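PDB 4RNA: papain-like protease from Human betacoronavirus 2c EMC/2012, which probably cleaves the viral polyprotein as a papain-like cysteine protease and, as in related coronavirus enzymes, may also remove ubiquitin from host proteins. Local coordinates for residues A[119-124]-A[170-175]; A[137-142]-A[148-153]. All coordinates share one frame; numbering follows the deposited sequence.

Interaction 1. Residues A[119-124]-A[170-175]; sequences IMTLDL and RLLHTV
Leu-122 meets Leu-172 through two differently set first torsions: in Leu-122 CG stands anti to its carbonyl carbon (chi1 -68°), which sets its two methyls toward Leu-172 and Val-175, whereas Leu-172 has a chi1 of -96°, away from the usual staggered values, which carries its methyls into the gap between the backbones. The contact illustrates helix-to-helix packing inside the helical thumb of a papain-like protease, where helix 115-122 lies against helix 168-176. The two leucines slide past each other in opposite directions, and their CD2 methyls come to 3.9 Å. Leu-172 thereby divides its fork: CD2 serves Leu-122, while CD1 turns to Thr-121 and meets the methyl CG2 at 3.8 Å, the two side chains crossing at about a right angle. Thr-121 offers this methyl to the leucine, while its OG1 is hydrogen-bonded to the carbonyl of Ala-117 one turn back and to Asn-269. No hydrogen bond bridges the two segments, and at 7.7 Å between the CA atoms of Leu-122 and Leu-172, they meet through side chains. Other parts of the fold close in around it. Phe-150 and Ile-154 of helix 148-158 touch Leu-122 and Val-175 respectively, and His-283 of strand 280-287 packs on Thr-121. Within helix 168-176 the carbonyl oxygen of Leu-171 is gripped twice, by Val-175 N and by the Thr-174 hydroxyl, whose OG1 lies 2.7 Å from that oxygen. One turn beyond Leu-171, Val-175 completes the apolar row, its CG1 methyl reaching Leu-122 CD1 at 3.8 Å.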
loop_
_atom_site.group_PDB
_atom_site.type_symbol
_atom_site.label_atom_id
_atom_site.label_comp_id
_atom_site.label_asym_id
_atom_site.label_seq_id
_atom_site.Cartn_x
_atom_site.Cartn_y
_atom_site.Cartn_z
ATOM N N ILE A 119 -3.135 -15.832 -5.105
ATOM C CA ILE A 119 -4.496 -16.394 -5.122
ATOM C C ILE A 119 -4.507 -17.935 -4.886
ATOM O O ILE A 119 -5.279 -18.466 -4.077
ATOM C CB ILE A 119 -5.219 -16.016 -6.474
ATOM C CG1 ILE A 119 -5.542 -14.502 -6.506
ATOM C CG2 ILE A 119 -6.511 -16.804 -6.695
ATOM C CD1 ILE A 119 -5.594 -14.008 -7.936
ATOM N N MET A 120 -3.595 -18.640 -5.517
ATOM C CA MET A 120 -3.459 -20.110 -5.310
ATOM C C MET A 120 -3.040 -20.473 -3.915
ATOM O O MET A 120 -3.421 -21.533 -3.478
ATOM C CB MET A 120 -2.425 -20.689 -6.289
ATOM C CG MET A 120 -2.978 -20.564 -7.681
ATOM S SD MET A 120 -2.043 -21.536 -8.903
ATOM C CE MET A 120 -2.603 -23.161 -8.412
ATOM N N THR A 121 -2.305 -19.576 -3.220
ATOM C CA THR A 121 -1.927 -19.823 -1.845
ATOM C C THR A 121 -3.159 -19.560 -0.963
ATOM O O THR A 121 -3.497 -20.409 -0.072
ATOM C CB THR A 121 -0.759 -18.926 -1.380
ATOM O OG1 THR A 121 0.402 -19.206 -2.121
ATOM C CG2 THR A 121 -0.418 -19.172 0.141
ATOM N N LEU A 122 -3.862 -18.436 -1.206
ATOM C CA LEU A 122 -5.063 -18.122 -0.342
ATOM C C LEU A 122 -6.131 -19.183 -0.526
ATOM O O LEU A 122 -6.880 -19.501 0.361
ATOM C CB LEU A 122 -5.720 -16.749 -0.730
ATOM C CG LEU A 122 -4.897 -15.480 -0.437
ATOM C CD1 LEU A 122 -5.584 -14.308 -1.167
ATOM C CD2 LEU A 122 -4.856 -15.301 1.111
ATOM N N ASP A 123 -6.240 -19.738 -1.719
ATOM C CA ASP A 123 -7.186 -20.822 -1.971
ATOM C C ASP A 123 -6.995 -22.103 -1.105
ATOM O O ASP A 123 -7.929 -22.914 -1.022
ATOM C CB ASP A 123 -7.187 -21.214 -3.466
ATOM C CG ASP A 123 -8.036 -20.232 -4.352
ATOM O OD1 ASP A 123 -8.857 -19.475 -3.799
ATOM O OD2 ASP A 123 -7.854 -20.257 -5.621
ATOM N N LEU A 124 -5.828 -22.275 -0.452
ATOM C CA LEU A 124 -5.563 -23.481 0.310
ATOM C C LEU A 124 -5.921 -23.208 1.749
ATOM O O LEU A 124 -5.868 -24.114 2.542
ATOM C CB LEU A 124 -4.094 -23.885 0.247
ATOM C CG LEU A 124 -3.760 -24.333 -1.207
ATOM C CD1 LEU A 124 -2.257 -24.635 -1.379
ATOM C CD2 LEU A 124 -4.621 -25.534 -1.560
ATOM N N ARG A 170 4.623 -9.864 -0.035
ATOM C CA ARG A 170 4.070 -8.607 0.518
ATOM C C ARG A 170 2.564 -8.673 0.402
ATOM O O ARG A 170 1.850 -8.407 1.351
ATOM C CB ARG A 170 4.594 -7.393 -0.248
ATOM C CG ARG A 170 4.040 -6.030 0.236
ATOM C CD ARG A 170 4.512 -4.928 -0.730
ATOM N NE ARG A 170 3.681 -4.836 -1.928
ATOM C CZ ARG A 170 2.405 -4.417 -1.983
ATOM N NH1 ARG A 170 1.622 -4.089 -0.900
ATOM N NH2 ARG A 170 1.860 -4.409 -3.155
ATOM N N LEU A 171 2.074 -9.025 -0.774
ATOM C CA LEU A 171 0.589 -9.089 -0.970
ATOM C C LEU A 171 -0.125 -10.094 -0.136
ATOM O O LEU A 171 -1.246 -9.812 0.435
ATOM C CB LEU A 171 0.282 -9.341 -2.458
ATOM C CG LEU A 171 -0.331 -8.236 -3.291
ATOM C CD1 LEU A 171 -1.396 -7.370 -2.566
ATOM C CD2 LEU A 171 0.841 -7.400 -3.763
ATOM N N LEU A 172 0.467 -11.302 0.016
ATOM C CA LEU A 172 -0.180 -12.271 0.912
ATOM C C LEU A 172 -0.335 -11.711 2.258
ATOM O O LEU A 172 -1.354 -11.876 2.935
ATOM C CB LEU A 172 0.712 -13.521 1.072
ATOM C CG LEU A 172 0.380 -14.655 0.168
ATOM C CD1 LEU A 172 1.392 -15.781 0.335
ATOM C CD2 LEU A 172 -1.032 -15.110 0.514
ATOM N N HIS A 173 0.710 -11.036 2.729
ATOM C CA HIS A 173 0.604 -10.576 4.086
ATOM C C HIS A 173 -0.354 -9.418 4.226
ATOM O O HIS A 173 -1.119 -9.367 5.177
ATOM C CB HIS A 173 2.031 -10.407 4.743
ATOM C CG HIS A 173 2.774 -11.760 4.947
ATOM N ND1 HIS A 173 2.926 -12.359 6.169
ATOM C CD2 HIS A 173 3.360 -12.641 4.017
ATOM C CE1 HIS A 173 3.583 -13.542 6.017
ATOM N NE2 HIS A 173 3.843 -13.714 4.710
ATOM N N THR A 174 -0.440 -8.534 3.246
ATOM C CA THR A 174 -1.434 -7.484 3.283
ATOM C C THR A 174 -2.858 -7.956 3.153
ATOM O O THR A 174 -3.772 -7.392 3.785
ATOM C CB THR A 174 -1.253 -6.436 2.152
ATOM O OG1 THR A 174 -1.213 -7.113 0.901
ATOM C CG2 THR A 174 -0.008 -5.739 2.279
ATOM N N VAL A 175 -3.068 -8.979 2.332
ATOM C CA VAL A 175 -4.388 -9.532 2.244
ATOM C C VAL A 175 -4.771 -10.190 3.567
ATOM O O VAL A 175 -5.864 -9.990 4.003
ATOM C CB VAL A 175 -4.536 -10.524 1.054
ATOM C CG1 VAL A 175 -5.885 -11.234 1.124
ATOM C CG2 VAL A 175 -4.454 -9.761 -0.261
#

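Interaction 2. Residues A[137-142]-A[148-153]. With PO4 (phosphate ion), chain C.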
loop_
_atom_site.group_PDB
_atom_site.type_symbol
_atom_site.label_atom_id
_atom_site.label_comp_id
_atom_site.label_asym_id
_atom_site.label_seq_id
_atom_site.Cartn_x
_atom_site.Cartn_y
_atom_site.Cartn_z
ATOM N N HIS A 137 -17.258 -10.806 0.331
ATOM C CA HIS A 137 -18.250 -11.070 -0.680
ATOM C C HIS A 137 -17.493 -11.424 -1.941
ATOM O O HIS A 137 -17.801 -12.408 -2.619
ATOM C CB HIS A 137 -19.206 -9.875 -0.834
ATOM C CG HIS A 137 -20.230 -10.069 -1.909
ATOM N ND1 HIS A 137 -20.022 -9.682 -3.182
ATOM C CD2 HIS A 137 -21.481 -10.681 -1.884
ATOM C CE1 HIS A 137 -21.098 -10.002 -3.936
ATOM N NE2 HIS A 137 -21.988 -10.615 -3.144
ATOM N N ALA A 138 -16.434 -10.688 -2.251
ATOM C CA ALA A 138 -15.698 -11.037 -3.516
ATOM C C ALA A 138 -15.001 -12.421 -3.472
ATOM O O ALA A 138 -14.733 -13.051 -4.568
ATOM C CB ALA A 138 -14.634 -9.962 -3.831
ATOM N N PHE A 139 -14.482 -12.754 -2.296
ATOM C CA PHE A 139 -13.816 -14.018 -2.000
ATOM C C PHE A 139 -14.814 -15.167 -2.282
ATOM O O PHE A 139 -14.474 -16.108 -2.994
ATOM C CB PHE A 139 -13.422 -14.111 -0.523
ATOM C CG PHE A 139 -12.453 -15.228 -0.237
ATOM C CD1 PHE A 139 -11.494 -15.609 -1.206
ATOM C CD2 PHE A 139 -12.476 -15.884 0.981
ATOM C CE1 PHE A 139 -10.589 -16.659 -0.928
ATOM C CE2 PHE A 139 -11.553 -16.911 1.274
ATOM C CZ PHE A 139 -10.623 -17.292 0.336
ATOM N N MET A 140 -16.028 -15.081 -1.713
ATOM C CA MET A 140 -17.133 -16.049 -2.079
ATOM C C MET A 140 -17.430 -16.171 -3.580
ATOM O O MET A 140 -17.550 -17.300 -4.094
ATOM C CB MET A 140 -18.402 -15.761 -1.290
ATOM C CG MET A 140 -18.124 -15.771 0.208
ATOM S SD MET A 140 -17.514 -17.397 0.797
ATOM C CE MET A 140 -15.718 -17.424 0.722
ATOM N N LYS A 141 -17.501 -15.035 -4.290
ATOM C CA LYS A 141 -17.738 -15.052 -5.734
ATOM C C LYS A 141 -16.572 -15.748 -6.409
ATOM O O LYS A 141 -16.765 -16.474 -7.426
ATOM C CB LYS A 141 -17.888 -13.631 -6.338
ATOM C CG LYS A 141 -19.160 -12.903 -5.982
ATOM C CD LYS A 141 -19.554 -12.043 -7.158
ATOM C CE LYS A 141 -18.852 -10.708 -7.118
ATOM N NZ LYS A 141 -19.069 -9.964 -8.402
ATOM N N HIS A 142 -15.343 -15.462 -5.918
ATOM C CA HIS A 142 -14.151 -16.082 -6.483
ATOM C C HIS A 142 -14.269 -17.593 -6.268
ATOM O O HIS A 142 -14.015 -18.371 -7.151
ATOM C CB HIS A 142 -12.849 -15.501 -5.821
ATOM C CG HIS A 142 -11.615 -16.417 -5.959
ATOM N ND1 HIS A 142 -10.939 -16.570 -7.126
ATOM C CD2 HIS A 142 -10.989 -17.262 -5.030
ATOM C CE1 HIS A 142 -9.939 -17.452 -6.960
ATOM N NE2 HIS A 142 -9.976 -17.881 -5.670
ATOM N N THR A 148 -13.172 -11.838 -10.844
ATOM C CA THR A 148 -12.801 -10.469 -11.217
ATOM C C THR A 148 -12.773 -9.517 -10.005
ATOM O O THR A 148 -11.768 -8.840 -9.776
ATOM C CB THR A 148 -13.750 -9.926 -12.286
ATOM O OG1 THR A 148 -13.648 -10.784 -13.417
ATOM C CG2 THR A 148 -13.361 -8.458 -12.704
ATOM N N ASP A 149 -13.817 -9.486 -9.214
ATOM C CA ASP A 149 -13.796 -8.515 -8.164
ATOM C C ASP A 149 -12.675 -8.794 -7.187
ATOM O O ASP A 149 -12.098 -7.868 -6.631
ATOM C CB ASP A 149 -15.083 -8.541 -7.361
ATOM C CG ASP A 149 -16.230 -7.889 -8.103
ATOM O OD1 ASP A 149 -16.016 -7.412 -9.233
ATOM O OD2 ASP A 149 -17.344 -7.858 -7.568
ATOM N N PHE A 150 -12.459 -10.072 -6.870
ATOM C CA PHE A 150 -11.504 -10.395 -5.799
ATOM C C PHE A 150 -10.084 -10.023 -6.224
ATOM O O PHE A 150 -9.291 -9.460 -5.477
ATOM C CB PHE A 150 -11.588 -11.886 -5.469
ATOM C CG PHE A 150 -10.760 -12.292 -4.280
ATOM C CD1 PHE A 150 -11.098 -11.820 -2.991
ATOM C CD2 PHE A 150 -9.741 -13.197 -4.421
ATOM C CE1 PHE A 150 -10.360 -12.252 -1.880
ATOM C CE2 PHE A 150 -9.003 -13.646 -3.311
ATOM C CZ PHE A 150 -9.319 -13.152 -2.045
ATOM N N ILE A 151 -9.784 -10.301 -7.446
ATOM C CA ILE A 151 -8.508 -9.937 -7.955
ATOM C C ILE A 151 -8.365 -8.402 -7.992
ATOM O O ILE A 151 -7.315 -7.891 -7.552
ATOM C CB ILE A 151 -8.262 -10.499 -9.355
ATOM C CG1 ILE A 151 -8.221 -12.038 -9.329
ATOM C CG2 ILE A 151 -6.980 -9.913 -9.880
ATOM C CD1 ILE A 151 -8.478 -12.587 -10.710
ATOM N N ALA A 152 -9.372 -7.663 -8.494
ATOM C CA ALA A 152 -9.277 -6.186 -8.554
ATOM C C ALA A 152 -9.181 -5.588 -7.131
ATOM O O ALA A 152 -8.436 -4.648 -6.865
ATOM C CB ALA A 152 -10.466 -5.583 -9.338
ATOM N N LEU A 153 -9.894 -6.180 -6.198
ATOM C CA LEU A 153 -9.752 -5.723 -4.841
ATOM C C LEU A 153 -8.376 -5.959 -4.174
ATOM O O LEU A 153 -7.853 -5.073 -3.489
ATOM C CB LEU A 153 -10.834 -6.344 -3.979
ATOM C CG LEU A 153 -12.244 -5.722 -4.047
ATOM C CD1 LEU A 153 -13.165 -6.521 -3.143
ATOM C CD2 LEU A 153 -12.294 -4.244 -3.653
HETATM P P PO4 C . -11.106 -13.142 -14.025
HETATM O O1 PO4 C . -11.412 -12.134 -15.135
HETATM O O2 PO4 C . -11.513 -12.559 -12.692
HETATM O O3 PO4 C . -9.602 -13.377 -14.049
HETATM O O4 PO4 C . -11.870 -14.446 -14.237
HETATM O O HOH W 1 -17.530 -7.940 -4.859
HETATM O O HOH W 2 -14.538 -12.217 -7.170
HETATM O O HOH W 3 -16.241 -10.801 -9.719
#
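Phe-150 is the main bump of this helical hairpin, in which helix 133-143 turns back through a short connection into helix 148-158; the axes of segments 137-142 and 148-153 approach to 7.8 Å, their N-to-C directions 132° apart. Its ring lies over a hollow lined by Phe-139 and His-142, both on the same side of its plane. Phe-139 CD1 rests over that face, 3.4 Å from CZ of Phe-150 and offset toward the rim; the two rings, tilted by 29°, share little of their faces. His-142 is displaced likewise, offering a face of its imidazole to Phe-150 CD2. With CG anti to the backbone N (chi1 -174°), Phe-150 points the same way as Phe-139. Small Ala-138 permits the close backbone approach: its CB sits 3.7 Å from Phe-150 CA and also touches Asp-149 CB and Leu-153 CD1. At the more exposed side, Lys-141 folds its chain so that NZ reaches OD2 of Asp-149 at 2.8 Å, coming from above the carboxylate plane. One water accepts from Phe-150 N, and another joins Lys-141 NZ to Asp-149 N. Asp-149 OD1 also pairs with Lys-89, so each oxygen has an ammonium partner, which would be expected to stabilise the carboxylate charge.

Overall arrangement
Interaction 1 and interaction 2 are neighbours in the helical thumb, their centres about 13 Å apart, and interaction 2 lies within the chain loop that interaction 1 closes. Interaction 1 is nearer the middle of the chain and is wholly buried, joined across its segments by apolar contacts, chiefly between methyl groups. Interaction 2 has an equally buried aromatic side but grades outward into a salt bridge and bridging waters. They share no helix, yet they meet directly: Asp-123 OD1 and His-142 NE2, 2.7 Å apart, form a probable hydrogen bond, while His-142 ND1 is hydrogen-bonded to Ser-147 and Ile-119 packs on both His-142 and Ile-151. Helix 115-122 thus borders both hairpin helices and helix 168-176.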